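Long-range contact in putative pyrazinamidase/nicotinamidase (Streptococcus mutans, PDB 3S2S), which probably hydrolyses the amide of nicotinamide and pyrazinamide, as a zinc-binding member of the isochorismatase family of cysteine hydrolases: residues A175-Q189 against L204-E217. Numbering follows the deposited sequence.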
ATOM      1  N   ALA A 175      -4.543  10.331 -10.410  1.00 16.51           N
ATOM      2  CA  ALA A 175      -3.544  11.360 -10.110  1.00 14.18           C
ATOM      3  C   ALA A 175      -3.203  11.463  -8.623  1.00 16.04           C
ATOM      4  O   ALA A 175      -2.052  11.687  -8.276  1.00 15.69           O
ATOM      5  CB  ALA A 175      -4.013  12.715 -10.629  1.00 17.56           C
ATOM      6  N   ILE A 176      -4.216  11.383  -7.767  1.00 14.18           N
ATOM      7  CA  ILE A 176      -3.998  11.478  -6.320  1.00 13.48           C
ATOM      8  C   ILE A 176      -3.129  10.295  -5.873  1.00 15.44           C
ATOM      9  O   ILE A 176      -2.178  10.454  -5.112  1.00 16.10           O
ATOM     10  CB  ILE A 176      -5.333  11.526  -5.567  1.00 14.19           C
ATOM     11  CG1 ILE A 176      -5.990  12.882  -5.832  1.00 16.67           C
ATOM     12  CG2 ILE A 176      -5.137  11.289  -4.070  1.00 18.30           C
ATOM     13  CD1 ILE A 176      -7.417  12.980  -5.314  1.00 21.45           C
ATOM     14  N   ASP A 177      -3.433   9.102  -6.372  1.00 14.26           N
ATOM     15  CA  ASP A 177      -2.602   7.960  -6.021  1.00 15.08           C
ATOM     16  C   ASP A 177      -1.178   8.140  -6.542  1.00 14.80           C
ATOM     17  O   ASP A 177      -0.190   7.815  -5.828  1.00 15.43           O
ATOM     18  CB  ASP A 177      -3.195   6.647  -6.563  1.00 13.24           C
ATOM     19  CG  ASP A 177      -4.265   6.061  -5.670  1.00 19.33           C
ATOM     20  OD1 ASP A 177      -4.454   6.518  -4.507  1.00 24.02           O
ATOM     21  OD2 ASP A 177      -4.918   5.108  -6.117  1.00 16.11           O
ATOM     22  N   ALA A 178      -1.046   8.650  -7.767  1.00 15.39           N
ATOM     23  CA  ALA A 178       0.283   8.866  -8.332  1.00 15.29           C
ATOM     24  C   ALA A 178       1.078   9.862  -7.480  1.00 15.77           C
ATOM     25  O   ALA A 178       2.266   9.670  -7.254  1.00 15.88           O
ATOM     26  CB  ALA A 178       0.202   9.329  -9.796  1.00 15.24           C
ATOM     27  N   TYR A 179       0.399  10.905  -7.008  1.00 14.19           N
ATOM     28  CA  TYR A 179       1.046  11.906  -6.154  1.00 14.37           C
ATOM     29  C   TYR A 179       1.515  11.259  -4.865  1.00 15.43           C
ATOM     30  O   TYR A 179       2.654  11.473  -4.437  1.00 17.52           O
ATOM     31  CB  TYR A 179       0.063  13.037  -5.860  1.00 16.01           C
ATOM     32  CG  TYR A 179       0.593  14.083  -4.887  1.00 17.33           C
ATOM     33  CD1 TYR A 179       1.297  15.181  -5.350  1.00 19.83           C
ATOM     34  CD2 TYR A 179       0.362  13.977  -3.527  1.00 18.92           C
ATOM     35  CE1 TYR A 179       1.785  16.150  -4.462  1.00 19.74           C
ATOM     36  CE2 TYR A 179       0.845  14.947  -2.626  1.00 20.27           C
ATOM     37  CZ  TYR A 179       1.543  16.034  -3.116  1.00 23.55           C
ATOM     38  OH  TYR A 179       2.010  17.021  -2.256  1.00 20.84           O
ATOM     39  N   ASN A 180       0.659  10.434  -4.266  1.00 13.17           N
ATOM     40  CA  ASN A 180       1.000   9.855  -2.970  1.00 13.29           C
ATOM     41  C   ASN A 180       2.130   8.854  -3.131  1.00 17.51           C
ATOM     42  O   ASN A 180       2.878   8.610  -2.181  1.00 17.35           O
ATOM     43  CB  ASN A 180      -0.206   9.219  -2.312  1.00 14.19           C
ATOM     44  CG  ASN A 180      -1.145  10.254  -1.713  1.00 16.95           C
ATOM     45  OD1 ASN A 180      -0.727  11.366  -1.415  1.00 18.13           O
ATOM     46  ND2 ASN A 180      -2.401   9.867  -1.486  1.00 17.76           N
ATOM     47  N   LEU A 181       2.256   8.299  -4.335  1.00 15.92           N
ATOM     48  CA  LEU A 181       3.316   7.336  -4.673  1.00 16.25           C
ATOM     49  C   LEU A 181       4.566   7.995  -5.254  1.00 20.66           C
ATOM     50  O   LEU A 181       5.484   7.308  -5.713  1.00 21.74           O
ATOM     51  CB  LEU A 181       2.818   6.300  -5.687  1.00 17.01           C
ATOM     52  CG  LEU A 181       1.809   5.300  -5.146  1.00 16.66           C
ATOM     53  CD1 LEU A 181       1.074   4.611  -6.300  1.00 18.13           C
ATOM     54  CD2 LEU A 181       2.533   4.284  -4.264  1.00 18.73           C
ATOM     55  N   GLY A 182       4.605   9.321  -5.241  1.00 15.84           N
ATOM     56  CA  GLY A 182       5.824  10.027  -5.596  1.00 19.06           C
ATOM     57  C   GLY A 182       6.139  10.198  -7.073  1.00 20.38           C
ATOM     58  O   GLY A 182       7.276  10.552  -7.412  1.00 20.75           O
ATOM     59  N   TYR A 183       5.152   9.989  -7.944  1.00 16.80           N
ATOM     60  CA  TYR A 183       5.317  10.244  -9.377  1.00 15.93           C
ATOM     61  C   TYR A 183       5.210  11.716  -9.728  1.00 16.75           C
ATOM     62  O   TYR A 183       4.398  12.430  -9.154  1.00 18.97           O
ATOM     63  CB  TYR A 183       4.281   9.456 -10.220  1.00 15.47           C
ATOM     64  CG  TYR A 183       4.558   7.975 -10.179  1.00 16.60           C
ATOM     65  CD1 TYR A 183       5.509   7.412 -11.021  1.00 18.04           C
ATOM     66  CD2 TYR A 183       3.884   7.151  -9.284  1.00 17.18           C
ATOM     67  CE1 TYR A 183       5.797   6.045 -10.959  1.00 21.48           C
ATOM     68  CE2 TYR A 183       4.159   5.777  -9.207  1.00 16.10           C
ATOM     69  CZ  TYR A 183       5.122   5.243 -10.049  1.00 17.44           C
ATOM     70  OH  TYR A 183       5.425   3.899  -9.971  1.00 17.20           O
ATOM     71  N   GLN A 184       6.015  12.155 -10.689  1.00 17.56           N
ATOM     72  CA  GLN A 184       5.710  13.407 -11.396  1.00 17.62           C
ATOM     73  C   GLN A 184       4.505  13.140 -12.281  1.00 19.58           C
ATOM     74  O   GLN A 184       4.339  12.037 -12.799  1.00 20.28           O
ATOM     75  CB  GLN A 184       6.887  13.865 -12.259  1.00 23.01           C
ATOM     76  CG  GLN A 184       8.169  14.031 -11.485  1.00 30.44           C
ATOM     77  CD  GLN A 184       8.000  14.941 -10.307  1.00 43.47           C
ATOM     78  OE1 GLN A 184       7.498  16.066 -10.439  1.00 46.90           O
ATOM     79  NE2 GLN A 184       8.412  14.467  -9.134  1.00 43.72           N
ATOM     80  N   ILE A 185       3.664  14.149 -12.450  1.00 16.84           N
ATOM     81  CA  ILE A 185       2.395  13.974 -13.166  1.00 18.79           C
ATOM     82  C   ILE A 185       2.253  15.020 -14.250  1.00 20.47           C
ATOM     83  O   ILE A 185       2.487  16.213 -14.007  1.00 19.32           O
ATOM     84  CB  ILE A 185       1.198  14.140 -12.212  1.00 18.09           C
ATOM     85  CG1 ILE A 185       1.332  13.183 -11.028  1.00 19.03           C
ATOM     86  CG2 ILE A 185      -0.119  13.948 -12.957  1.00 20.28           C
ATOM     87  CD1 ILE A 185       0.357  13.503  -9.888  1.00 21.35           C
ATOM     88  N   GLU A 186       1.917  14.565 -15.452  1.00 16.36           N
ATOM     89  CA  GLU A 186       1.512  15.459 -16.528  1.00 18.10           C
ATOM     90  C   GLU A 186       0.079  15.095 -16.873  1.00 23.67           C
ATOM     91  O   GLU A 186      -0.309  13.926 -16.794  1.00 22.82           O
ATOM     92  CB  GLU A 186       2.425  15.287 -17.743  1.00 21.71           C
ATOM     93  CG  GLU A 186       3.876  15.595 -17.431  1.00 23.84           C
ATOM     94  CD  GLU A 186       4.803  15.485 -18.639  1.00 32.00           C
ATOM     95  OE1 GLU A 186       4.515  14.687 -19.548  1.00 31.65           O
ATOM     96  OE2 GLU A 186       5.825  16.217 -18.687  1.00 38.54           O
ATOM     97  N   VAL A 187      -0.719  16.096 -17.221  1.00 19.75           N
ATOM     98  CA  VAL A 187      -2.068  15.833 -17.702  1.00 21.43           C
ATOM     99  C   VAL A 187      -2.215  16.509 -19.048  1.00 23.13           C
ATOM    100  O   VAL A 187      -1.905  17.692 -19.195  1.00 22.79           O
ATOM    101  CB  VAL A 187      -3.125  16.401 -16.749  1.00 21.94           C
ATOM    102  CG1 VAL A 187      -4.531  16.101 -17.285  1.00 26.81           C
ATOM    103  CG2 VAL A 187      -2.936  15.821 -15.354  1.00 26.29           C
ATOM    104  N   VAL A 188      -2.679  15.776 -20.050  1.00 22.51           N
ATOM    105  CA  VAL A 188      -2.794  16.364 -21.379  1.00 21.99           C
ATOM    106  C   VAL A 188      -4.195  16.949 -21.507  1.00 24.71           C
ATOM    107  O   VAL A 188      -5.164  16.206 -21.595  1.00 19.10           O
ATOM    108  CB  VAL A 188      -2.571  15.298 -22.469  1.00 26.11           C
ATOM    109  CG1 VAL A 188      -2.697  15.909 -23.890  1.00 24.90           C
ATOM    110  CG2 VAL A 188      -1.217  14.607 -22.262  1.00 24.86           C
ATOM    111  N   GLN A 189      -4.315  18.278 -21.469  1.00 22.35           N
ATOM    112  CA  GLN A 189      -5.639  18.881 -21.358  1.00 22.65           C
ATOM    113  C   GLN A 189      -6.574  18.501 -22.508  1.00 22.70           C
ATOM    114  O   GLN A 189      -7.780  18.321 -22.305  1.00 23.61           O
ATOM    115  CB  GLN A 189      -5.563  20.418 -21.224  1.00 24.42           C
ATOM    116  CG  GLN A 189      -6.951  21.049 -21.067  1.00 27.92           C
ATOM    117  CD  GLN A 189      -6.918  22.498 -20.601  1.00 42.41           C
ATOM    118  OE1 GLN A 189      -5.865  23.036 -20.257  1.00 45.64           O
ATOM    119  NE2 GLN A 189      -8.087  23.133 -20.576  1.00 43.17           N
ATOM    120  N   LEU A 204      -8.924  20.035 -13.191  1.00 20.61           N
ATOM    121  CA  LEU A 204      -7.687  20.592 -13.735  1.00 22.40           C
ATOM    122  C   LEU A 204      -7.008  21.536 -12.735  1.00 22.03           C
ATOM    123  O   LEU A 204      -5.785  21.519 -12.584  1.00 22.16           O
ATOM    124  CB  LEU A 204      -7.943  21.309 -15.060  1.00 23.12           C
ATOM    125  CG  LEU A 204      -8.336  20.424 -16.243  1.00 23.06           C
ATOM    126  CD1 LEU A 204      -8.684  21.332 -17.429  1.00 30.37           C
ATOM    127  CD2 LEU A 204      -7.223  19.485 -16.607  1.00 23.09           C
ATOM    128  N   ASN A 205      -7.801  22.373 -12.073  1.00 21.18           N
ATOM    129  CA  ASN A 205      -7.253  23.280 -11.072  1.00 21.99           C
ATOM    130  C   ASN A 205      -6.618  22.486  -9.931  1.00 20.97           C
ATOM    131  O   ASN A 205      -5.546  22.827  -9.459  1.00 21.05           O
ATOM    132  CB  ASN A 205      -8.346  24.194 -10.518  1.00 22.61           C
ATOM    133  CG  ASN A 205      -8.755  25.288 -11.497  1.00 37.23           C
ATOM    134  OD1 ASN A 205      -8.009  25.632 -12.421  1.00 40.82           O
ATOM    135  ND2 ASN A 205      -9.944  25.855 -11.284  1.00 41.99           N
ATOM    136  N   HIS A 206      -7.274  21.411  -9.500  1.00 18.27           N
ATOM    137  CA  HIS A 206      -6.768  20.625  -8.375  1.00 17.13           C
ATOM    138  C   HIS A 206      -5.484  19.911  -8.790  1.00 20.03           C
ATOM    139  O   HIS A 206      -4.482  19.890  -8.060  1.00 19.49           O
ATOM    140  CB  HIS A 206      -7.823  19.583  -8.002  1.00 16.02           C
ATOM    141  CG  HIS A 206      -7.510  18.821  -6.759  1.00 19.07           C
ATOM    142  ND1 HIS A 206      -8.043  19.154  -5.533  1.00 21.79           N
ATOM    143  CD2 HIS A 206      -6.735  17.733  -6.554  1.00 18.50           C
ATOM    144  CE1 HIS A 206      -7.606  18.300  -4.622  1.00 19.32           C
ATOM    145  NE2 HIS A 206      -6.821  17.421  -5.219  1.00 18.58           N
ATOM    146  N   LEU A 207      -5.509  19.317  -9.977  1.00 19.06           N
ATOM    147  CA  LEU A 207      -4.320  18.641 -10.481  1.00 20.14           C
ATOM    148  C   LEU A 207      -3.111  19.587 -10.469  1.00 22.59           C
ATOM    149  O   LEU A 207      -2.048  19.237  -9.951  1.00 21.95           O
ATOM    150  CB  LEU A 207      -4.566  18.098 -11.889  1.00 20.41           C
ATOM    151  CG  LEU A 207      -5.568  16.940 -11.938  1.00 24.48           C
ATOM    152  CD1 LEU A 207      -6.243  16.823 -13.301  1.00 26.31           C
ATOM    153  CD2 LEU A 207      -4.838  15.690 -11.612  1.00 26.91           C
ATOM    154  N   GLN A 208      -3.272  20.777 -11.043  1.00 20.01           N
ATOM    155  CA  GLN A 208      -2.169  21.739 -11.083  1.00 20.80           C
ATOM    156  C   GLN A 208      -1.817  22.323  -9.727  1.00 24.52           C
ATOM    157  O   GLN A 208      -0.648  22.314  -9.333  1.00 25.42           O
ATOM    158  CB  GLN A 208      -2.493  22.873 -12.033  1.00 25.03           C
ATOM    159  CG  GLN A 208      -1.377  23.899 -12.167  1.00 23.27           C
ATOM    160  CD  GLN A 208      -1.782  24.972 -13.124  1.00 30.36           C
ATOM    161  OE1 GLN A 208      -1.631  24.820 -14.329  1.00 28.49           O
ATOM    162  NE2 GLN A 208      -2.341  26.055 -12.599  1.00 35.08           N
ATOM    163  N   ASN A 209      -2.804  22.873  -9.025  1.00 20.42           N
ATOM    164  CA  ASN A 209      -2.475  23.686  -7.846  1.00 22.03           C
ATOM    165  C   ASN A 209      -2.304  22.921  -6.538  1.00 23.55           C
ATOM    166  O   ASN A 209      -1.675  23.430  -5.603  1.00 29.07           O
ATOM    167  CB  ASN A 209      -3.480  24.829  -7.695  1.00 23.25           C
ATOM    168  CG  ASN A 209      -3.493  25.731  -8.907  1.00 27.08           C
ATOM    169  OD1 ASN A 209      -2.446  26.004  -9.494  1.00 30.10           O
ATOM    170  ND2 ASN A 209      -4.678  26.187  -9.304  1.00 34.29           N
ATOM    171  N   VAL A 210      -2.846  21.711  -6.472  1.00 18.39           N
ATOM    172  CA  VAL A 210      -2.753  20.888  -5.279  1.00 19.03           C
ATOM    173  C   VAL A 210      -1.728  19.774  -5.488  1.00 22.57           C
ATOM    174  O   VAL A 210      -0.883  19.508  -4.622  1.00 23.46           O
ATOM    175  CB  VAL A 210      -4.142  20.302  -4.887  1.00 20.30           C
ATOM    176  CG1 VAL A 210      -4.033  19.377  -3.683  1.00 21.57           C
ATOM    177  CG2 VAL A 210      -5.133  21.433  -4.597  1.00 20.92           C
ATOM    178  N   LEU A 211      -1.800  19.098  -6.634  1.00 18.86           N
ATOM    179  CA  LEU A 211      -0.846  18.025  -6.923  1.00 17.89           C
ATOM    180  C   LEU A 211       0.432  18.443  -7.631  1.00 24.34           C
ATOM    181  O   LEU A 211       1.334  17.633  -7.794  1.00 25.69           O
ATOM    182  CB  LEU A 211      -1.520  16.899  -7.721  1.00 17.43           C
ATOM    183  CG  LEU A 211      -2.827  16.367  -7.143  1.00 17.89           C
ATOM    184  CD1 LEU A 211      -3.316  15.182  -7.994  1.00 23.64           C
ATOM    185  CD2 LEU A 211      -2.731  15.949  -5.675  1.00 22.31           C
ATOM    186  N   GLY A 212       0.497  19.691  -8.088  1.00 22.19           N
ATOM    187  CA  GLY A 212       1.664  20.177  -8.799  1.00 20.77           C
ATOM    188  C   GLY A 212       1.859  19.546 -10.170  1.00 24.44           C
ATOM    189  O   GLY A 212       2.966  19.534 -10.705  1.00 25.89           O
ATOM    190  N   ALA A 213       0.781  19.018 -10.741  1.00 19.20           N
ATOM    191  CA  ALA A 213       0.855  18.431 -12.078  1.00 19.17           C
ATOM    192  C   ALA A 213       1.120  19.493 -13.139  1.00 21.85           C
ATOM    193  O   ALA A 213       0.713  20.649 -12.994  1.00 22.27           O
ATOM    194  CB  ALA A 213      -0.462  17.701 -12.414  1.00 20.08           C
ATOM    195  N   THR A 214       1.766  19.082 -14.221  1.00 18.72           N
ATOM    196  CA  THR A 214       1.928  19.934 -15.391  1.00 19.59           C
ATOM    197  C   THR A 214       0.734  19.740 -16.309  1.00 20.90           C
ATOM    198  O   THR A 214       0.505  18.639 -16.800  1.00 22.91           O
ATOM    199  CB  THR A 214       3.188  19.537 -16.165  1.00 22.37           C
ATOM    200  OG1 THR A 214       4.321  19.638 -15.301  1.00 24.10           O
ATOM    201  CG2 THR A 214       3.386  20.456 -17.394  1.00 27.90           C
ATOM    202  N   ILE A 215      -0.042  20.802 -16.517  1.00 20.98           N
ATOM    203  CA  ILE A 215      -1.144  20.750 -17.464  1.00 21.94           C
ATOM    204  C   ILE A 215      -0.583  21.148 -18.822  1.00 23.93           C
ATOM    205  O   ILE A 215      -0.170  22.293 -19.037  1.00 23.23           O
ATOM    206  CB  ILE A 215      -2.302  21.702 -17.060  1.00 20.84           C
ATOM    207  CG1 ILE A 215      -2.673  21.501 -15.581  1.00 20.76           C
ATOM    208  CG2 ILE A 215      -3.502  21.520 -17.980  1.00 25.85           C
ATOM    209  CD1 ILE A 215      -3.121  20.087 -15.204  1.00 26.72           C
ATOM    210  N   ILE A 216      -0.533  20.195 -19.714  1.00 24.97           N
ATOM    211  CA  ILE A 216      -0.054  20.404 -21.048  1.00 26.79           C
ATOM    212  C   ILE A 216      -1.195  20.786 -21.961  1.00 31.05           C
ATOM    213  O   ILE A 216      -2.092  20.031 -22.157  1.00 26.08           O
ATOM    214  CB  ILE A 216       0.547  19.140 -21.607  1.00 32.46           C
ATOM    215  CG1 ILE A 216       1.545  18.532 -20.643  1.00 36.10           C
ATOM    216  CG2 ILE A 216       1.167  19.427 -22.930  1.00 33.62           C
ATOM    217  CD1 ILE A 216       2.164  17.377 -21.149  1.00 40.98           C
ATOM    218  N   GLU A 217      -1.086  21.984 -22.528  1.00 60.02           N
ATOM    219  CA  GLU A 217      -2.128  22.690 -23.274  1.00 54.10           C
ATOM    220  C   GLU A 217      -1.688  23.089 -24.691  1.00 55.44           C
ATOM    221  O   GLU A 217      -0.975  22.376 -25.321  1.00 53.62           O
ATOM    222  CB  GLU A 217      -2.551  23.955 -22.540  1.00 45.15           C
ATOM    223  CG  GLU A 217      -2.823  23.755 -21.125  1.00 43.02           C
ATOM    224  CD  GLU A 217      -3.081  25.019 -20.366  1.00 47.96           C
ATOM    225  OE1 GLU A 217      -2.370  25.346 -19.430  1.00 39.32           O
ATOM    226  OE2 GLU A 217      -4.037  25.687 -20.707  1.00 55.97           O
TER
HETATM  227  O   HOH W   1       4.429  16.596 -10.957  1.00 25.16           O
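Thr-214 N donates to Ile-185 O (3.0 Å), the first of four backbone hydrogen bonds joining parallel strands 184-188 and 214-216. Val-187 bonds through N and O to Thr-214 O and Ile-216 N, either side of its bridge partner Ile-215; Thr-214 in turn spans Glu-186, and Ile-216 spans Val-188, its O accepting from Gln-189 N. A water accepts from Ile-185 N and donates to Gly-212 O and Gln-184 OE1, linking Ile-185 and Gln-184 to the turn that leads into strand 214-216.

Apolar contacts fill the face bearing Ile-185, Val-187 and Ile-215; beta-branched residues suit an extended strand, and the first two are buried. Val-187 CG2, anti to its carbonyl carbon, meets Leu-207 CD1 at 4.0 Å, the two side chains nearly perpendicular, while Ile-215 CD1 reaches Val-187 CB. In this parallel, Rossmann-like sheet of the isochorismatase fold, helix 197-209 connects the two strands in a beta-alpha-beta crossover.

Helix 167-180 packs against the end of helix 197-209 and the turn after it. The small methyl of Ala-175 leaves room for Leu-211 CD1, 3.7 Å from CB. The other branch, CD2, sits over one face of the Tyr-179 ring in a CH-pi contact, 4.2 Å from its centroid; Tyr-140 of a second subunit also meets this ring.

On the sheet's other face, long Glu-186 suits a partly exposed place: its methylenes lie beside Thr-214, Ile-216 CD1 packs 3.9 Å from its OE1, and that oxygen forms a salt bridge with Lys-37 NZ.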